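PDB 1NM2: malonyl CoA:acyl carrier protein malonyltransferase from Streptomyces coelicolor, which probably transfers the malonyl group from coenzyme A to the holo form of acyl carrier protein, a step that supplies malonyl units to fatty acid biosynthesis. Local coordinates for residues A[140-145]-A[191-196]; A[156-161]-A[179-184]. All coordinates share one frame; numbering follows the deposited sequence.

Followed from the N terminus, the chain finishes strand 136-143 at 140-145, runs through helix 146-155 into 156-161, where a short turn leads into strand 159-165, returns along strand 168-172, and enters helix 175-183. Here contact 2 closes the shorter loop, bringing 179-184 back to 156-161 across 17 residues. The chain then continues into strand 189-194, whose end, 191-196, meets 140-145 in contact 1 and closes the longer loop around the first. The inner contact joins the ends of the two helices and the outer one pairs strand 136-143 with strand 189-194, the first and last strands of the ferredoxin-like subdomain. They meet where Leu141 CD1 lies 4.1 Å from Leu181 CD1.

Contact 1: residues A[140-145]-A[191-196]; sequences ALLGGD and KVVPLK
Ala140 faces Val193 and Leu142 faces Lys191 as hydrogen-bonded antiparallel pairs, with the non-hydrogen-bonded pair Leu141-Val192 between them. This is the junction of the first and last strands in a ferredoxin-like beta-alpha-beta-beta-alpha-beta subdomain, and it illustrates how an edge strand is fastened mainly through its backbone. Ala140 both gives and receives: its N reaches Val193 O at 2.7 Å, and its O accepts from Val193 N at 2.8 Å. The reciprocal bonds are not alike, for Ala140 N stands tilted 30° from the plane of the Val193 carbonyl, whereas Val193 N lies in the plane of the Ala140 carbonyl. Ala140 O also takes a CA-H contact from Val192 CA at 3.4 Å. One pair further along, Leu142 N donates to Lys191 O at 2.9 Å, almost perfectly straight with 178° at the hydrogen. Leu141 turns its backbone polar atoms the other way, bonding to Ile169 of strand 168-172, while its side chain and that of Val192 share the face covered by helices 146-155 and 175-183. Beyond the glycines, Asp145 caps helix 146-155, its OD1 receiving Val148 N. The opposite face carries Ala140, Leu142, Lys191 and Val193. There Leu142 runs alongside the start of the Lys191 side chain, whose extended end leads off, and CD1 of Leu142 touches Lys191 CB at 4.0 Å. Val193 directs CG2 anti to its carbonyl carbon, and this branch meets Leu142 CD1 diagonally at 3.6 Å.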
loop_
_atom_site.group_PDB
_atom_site.type_symbol
_atom_site.label_atom_id
_atom_site.label_comp_id
_atom_site.label_asym_id
_atom_site.label_seq_id
_atom_site.Cartn_x
_atom_site.Cartn_y
_atom_site.Cartn_z
ATOM N N ALA A 140 -11.025 12.057 0.368
ATOM C CA ALA A 140 -10.493 12.284 -0.968
ATOM C C ALA A 140 -11.174 13.505 -1.568
ATOM O O ALA A 140 -12.357 13.757 -1.309
ATOM C CB ALA A 140 -10.741 11.066 -1.847
ATOM N N LEU A 141 -10.418 14.270 -2.351
ATOM C CA LEU A 141 -10.949 15.454 -3.013
ATOM C C LEU A 141 -11.180 15.097 -4.475
ATOM O O LEU A 141 -10.239 14.749 -5.186
ATOM C CB LEU A 141 -9.957 16.617 -2.917
ATOM C CG LEU A 141 -9.862 17.413 -1.611
ATOM C CD1 LEU A 141 -9.573 16.504 -0.440
ATOM C CD2 LEU A 141 -8.765 18.458 -1.755
ATOM N N LEU A 142 -12.426 15.182 -4.927
ATOM C CA LEU A 142 -12.748 14.846 -6.312
ATOM C C LEU A 142 -12.866 16.104 -7.167
ATOM O O LEU A 142 -13.783 16.904 -6.996
ATOM C CB LEU A 142 -14.051 14.040 -6.365
ATOM C CG LEU A 142 -14.114 12.852 -5.399
ATOM C CD1 LEU A 142 -15.428 12.111 -5.589
ATOM C CD2 LEU A 142 -12.931 11.918 -5.635
ATOM N N GLY A 143 -11.926 16.265 -8.091
ATOM C CA GLY A 143 -11.918 17.432 -8.952
ATOM C C GLY A 143 -10.972 18.484 -8.404
ATOM O O GLY A 143 -10.369 18.292 -7.349
ATOM N N GLY A 144 -10.842 19.599 -9.120
ATOM C CA GLY A 144 -9.976 20.672 -8.676
ATOM C C GLY A 144 -8.546 20.536 -9.156
ATOM O O GLY A 144 -8.197 19.606 -9.887
ATOM N N ASP A 145 -7.713 21.483 -8.743
ATOM C CA ASP A 145 -6.301 21.485 -9.108
ATOM C C ASP A 145 -5.530 21.008 -7.881
ATOM O O ASP A 145 -5.779 21.465 -6.770
ATOM C CB ASP A 145 -5.868 22.900 -9.511
ATOM C CG ASP A 145 -4.370 23.017 -9.725
ATOM O OD1 ASP A 145 -3.668 23.492 -8.804
ATOM O OD2 ASP A 145 -3.889 22.630 -10.810
ATOM N N LYS A 191 -16.470 17.265 -4.696
ATOM C CA LYS A 191 -16.826 16.470 -3.536
ATOM C C LYS A 191 -15.642 16.159 -2.633
ATOM O O LYS A 191 -14.514 15.989 -3.094
ATOM C CB LYS A 191 -17.440 15.162 -4.043
ATOM C CG LYS A 191 -18.582 14.578 -3.242
ATOM C CD LYS A 191 -19.141 13.375 -4.001
ATOM C CE LYS A 191 -20.244 12.651 -3.243
ATOM N NZ LYS A 191 -20.730 11.478 -4.031
ATOM N N VAL A 192 -15.914 16.098 -1.336
ATOM C CA VAL A 192 -14.907 15.753 -0.346
ATOM C C VAL A 192 -15.458 14.468 0.256
ATOM O O VAL A 192 -16.351 14.491 1.104
ATOM C CB VAL A 192 -14.771 16.852 0.722
ATOM C CG1 VAL A 192 -13.812 16.404 1.819
ATOM C CG2 VAL A 192 -14.246 18.127 0.072
ATOM N N VAL A 193 -14.932 13.343 -0.212
ATOM C CA VAL A 193 -15.407 12.040 0.227
ATOM C C VAL A 193 -14.579 11.387 1.321
ATOM O O VAL A 193 -13.402 11.078 1.129
ATOM C CB VAL A 193 -15.495 11.071 -0.971
ATOM C CG1 VAL A 193 -16.168 9.771 -0.548
ATOM C CG2 VAL A 193 -16.255 11.732 -2.105
ATOM N N PRO A 194 -15.193 11.164 2.490
ATOM C CA PRO A 194 -14.485 10.533 3.608
ATOM C C PRO A 194 -14.139 9.080 3.298
ATOM O O PRO A 194 -14.968 8.333 2.780
ATOM C CB PRO A 194 -15.470 10.680 4.772
ATOM C CG PRO A 194 -16.805 10.702 4.098
ATOM C CD PRO A 194 -16.553 11.569 2.886
ATOM N N LEU A 195 -12.903 8.698 3.604
ATOM C CA LEU A 195 -12.422 7.343 3.365
ATOM C C LEU A 195 -12.788 6.420 4.522
ATOM O O LEU A 195 -12.993 6.875 5.652
ATOM C CB LEU A 195 -10.900 7.340 3.175
ATOM C CG LEU A 195 -10.339 7.818 1.830
ATOM C CD1 LEU A 195 -10.783 9.234 1.543
ATOM C CD2 LEU A 195 -8.823 7.744 1.862
ATOM N N LYS A 196 -12.862 5.123 4.234
ATOM C CA LYS A 196 -13.208 4.137 5.252
ATOM C C LYS A 196 -11.971 3.743 6.058
ATOM O O LYS A 196 -11.473 2.618 5.954
ATOM C CB LYS A 196 -13.831 2.900 4.592
ATOM C CG LYS A 196 -15.006 3.218 3.664
ATOM C CD LYS A 196 -15.558 1.960 3.010
ATOM C CE LYS A 196 -16.653 2.283 1.998
ATOM N NZ LYS A 196 -17.837 2.956 2.607
#

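Contact 2: residues A[156-161]-A[179-184]; sequences LGLTPA and AALNED
Leu156 and Leu181 come within 7.1 Å between their CA atoms where the turn after helix 146-155 passes the last turn of helix 175-183, and the two backbones are bridged by side chains. Leu156 does most of the touching. Its CD2 branch reaches the helix backbone, lying 3.8 Å from Leu181 CA and 4.0 Å from Ala180 O. The same methyl is 3.9 Å from Asp184 O, at the residue where the chain leaves the helix. These carbonyl oxygens have polar partners of their own: Ala180 O accepts Asp184 N at 2.9 Å, and Asp184 O is bonded to NE2 of His152, so the leucine methyl covers acceptors that are already engaged. In the ferredoxin-like subdomain both helices lie on one face of the sheet, and this contact illustrates how the C-terminal end of one is fitted against that of the other. Gly157, with phi at 101°, ends the first helix in a Schellman motif, after which the chain turns toward strand 159-165. Leu158 follows, its CB again set toward helix 175-183. Buried Leu181 is approached by both leucines, its CG lying 4.3 Å from Leu156 CD2 and 4.4 Å from Leu158 CD2. Leu181 adopts a chi1 of -146°, well away from a staggered position, and its side chain also touches His152, Ala171 and Pro186. At the more exposed margin, Leu156 CD1 passes the carboxylate of Asp184 loosely, 4.4 Å from OD2.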
loop_
_atom_site.group_PDB
_atom_site.type_symbol
_atom_site.label_atom_id
_atom_site.label_comp_id
_atom_site.label_asym_id
_atom_site.label_seq_id
_atom_site.Cartn_x
_atom_site.Cartn_y
_atom_site.Cartn_z
ATOM N N LEU A 156 -6.377 25.133 6.059
ATOM C CA LEU A 156 -7.425 24.780 7.003
ATOM C C LEU A 156 -6.884 23.876 8.101
ATOM O O LEU A 156 -7.612 23.501 9.018
ATOM C CB LEU A 156 -8.592 24.097 6.290
ATOM C CG LEU A 156 -9.698 25.018 5.765
ATOM C CD1 LEU A 156 -9.102 26.137 4.915
ATOM C CD2 LEU A 156 -10.687 24.186 4.954
ATOM N N GLY A 157 -5.603 23.524 8.003
ATOM C CA GLY A 157 -4.998 22.698 9.033
ATOM C C GLY A 157 -4.847 21.226 8.707
ATOM O O GLY A 157 -4.356 20.459 9.535
ATOM N N LEU A 158 -5.260 20.830 7.508
ATOM C CA LEU A 158 -5.154 19.438 7.090
ATOM C C LEU A 158 -3.801 19.193 6.427
ATOM O O LEU A 158 -3.074 20.130 6.117
ATOM C CB LEU A 158 -6.258 19.091 6.084
ATOM C CG LEU A 158 -7.744 19.195 6.446
ATOM C CD1 LEU A 158 -8.029 18.358 7.669
ATOM C CD2 LEU A 158 -8.138 20.642 6.666
ATOM N N THR A 159 -3.471 17.927 6.203
ATOM C CA THR A 159 -2.221 17.591 5.543
ATOM C C THR A 159 -2.553 16.730 4.327
ATOM O O THR A 159 -3.525 15.973 4.336
ATOM C CB THR A 159 -1.284 16.789 6.464
ATOM O OG1 THR A 159 -1.781 15.455 6.591
ATOM C CG2 THR A 159 -1.217 17.417 7.836
ATOM N N PRO A 160 -1.771 16.859 3.248
ATOM C CA PRO A 160 -2.042 16.052 2.056
ATOM C C PRO A 160 -1.442 14.663 2.275
ATOM O O PRO A 160 -0.350 14.360 1.786
ATOM C CB PRO A 160 -1.339 16.835 0.953
ATOM C CG PRO A 160 -0.132 17.373 1.667
ATOM C CD PRO A 160 -0.707 17.846 2.990
ATOM N N ALA A 161 -2.165 13.837 3.025
ATOM C CA ALA A 161 -1.742 12.479 3.370
ATOM C C ALA A 161 -1.450 11.571 2.178
ATOM O O ALA A 161 -0.566 10.714 2.241
ATOM C CB ALA A 161 -2.791 11.834 4.270
ATOM N N ALA A 179 -14.537 18.387 8.296
ATOM C CA ALA A 179 -15.886 18.918 8.120
ATOM C C ALA A 179 -15.790 20.345 7.577
ATOM O O ALA A 179 -16.577 20.751 6.724
ATOM C CB ALA A 179 -16.633 18.905 9.448
ATOM N N ALA A 180 -14.817 21.103 8.069
ATOM C CA ALA A 180 -14.627 22.477 7.604
ATOM C C ALA A 180 -14.215 22.464 6.138
ATOM O O ALA A 180 -14.542 23.381 5.381
ATOM C CB ALA A 180 -13.557 23.180 8.439
ATOM N N LEU A 181 -13.505 21.408 5.742
ATOM C CA LEU A 181 -13.033 21.263 4.368
ATOM C C LEU A 181 -14.205 21.002 3.434
ATOM O O LEU A 181 -14.226 21.474 2.297
ATOM C CB LEU A 181 -12.045 20.096 4.266
ATOM C CG LEU A 181 -10.875 20.178 3.279
ATOM C CD1 LEU A 181 -10.449 18.759 2.920
ATOM C CD2 LEU A 181 -11.263 20.941 2.024
ATOM N N ASN A 182 -15.183 20.243 3.917
ATOM C CA ASN A 182 -16.353 19.923 3.108
ATOM C C ASN A 182 -17.279 21.121 2.967
ATOM O O ASN A 182 -17.934 21.294 1.938
ATOM C CB ASN A 182 -17.119 18.750 3.724
ATOM C CG ASN A 182 -18.286 18.313 2.870
ATOM O OD1 ASN A 182 -18.144 18.135 1.662
ATOM N ND2 ASN A 182 -19.447 18.130 3.491
ATOM N N GLU A 183 -17.339 21.940 4.012
ATOM C CA GLU A 183 -18.189 23.122 4.008
ATOM C C GLU A 183 -17.534 24.234 3.196
ATOM O O GLU A 183 -18.213 25.015 2.530
ATOM C CB GLU A 183 -18.453 23.572 5.450
ATOM C CG GLU A 183 -19.422 22.645 6.193
ATOM C CD GLU A 183 -19.421 22.845 7.701
ATOM O OE1 GLU A 183 -19.610 23.991 8.164
ATOM O OE2 GLU A 183 -19.238 21.843 8.427
ATOM N N ASP A 184 -16.210 24.295 3.255
ATOM C CA ASP A 184 -15.455 25.288 2.505
ATOM C C ASP A 184 -14.441 24.527 1.654
ATOM O O ASP A 184 -13.274 24.379 2.023
ATOM C CB ASP A 184 -14.755 26.257 3.460
ATOM C CG ASP A 184 -13.816 27.210 2.742
ATOM O OD1 ASP A 184 -14.016 27.460 1.531
ATOM O OD2 ASP A 184 -12.883 27.719 3.396
#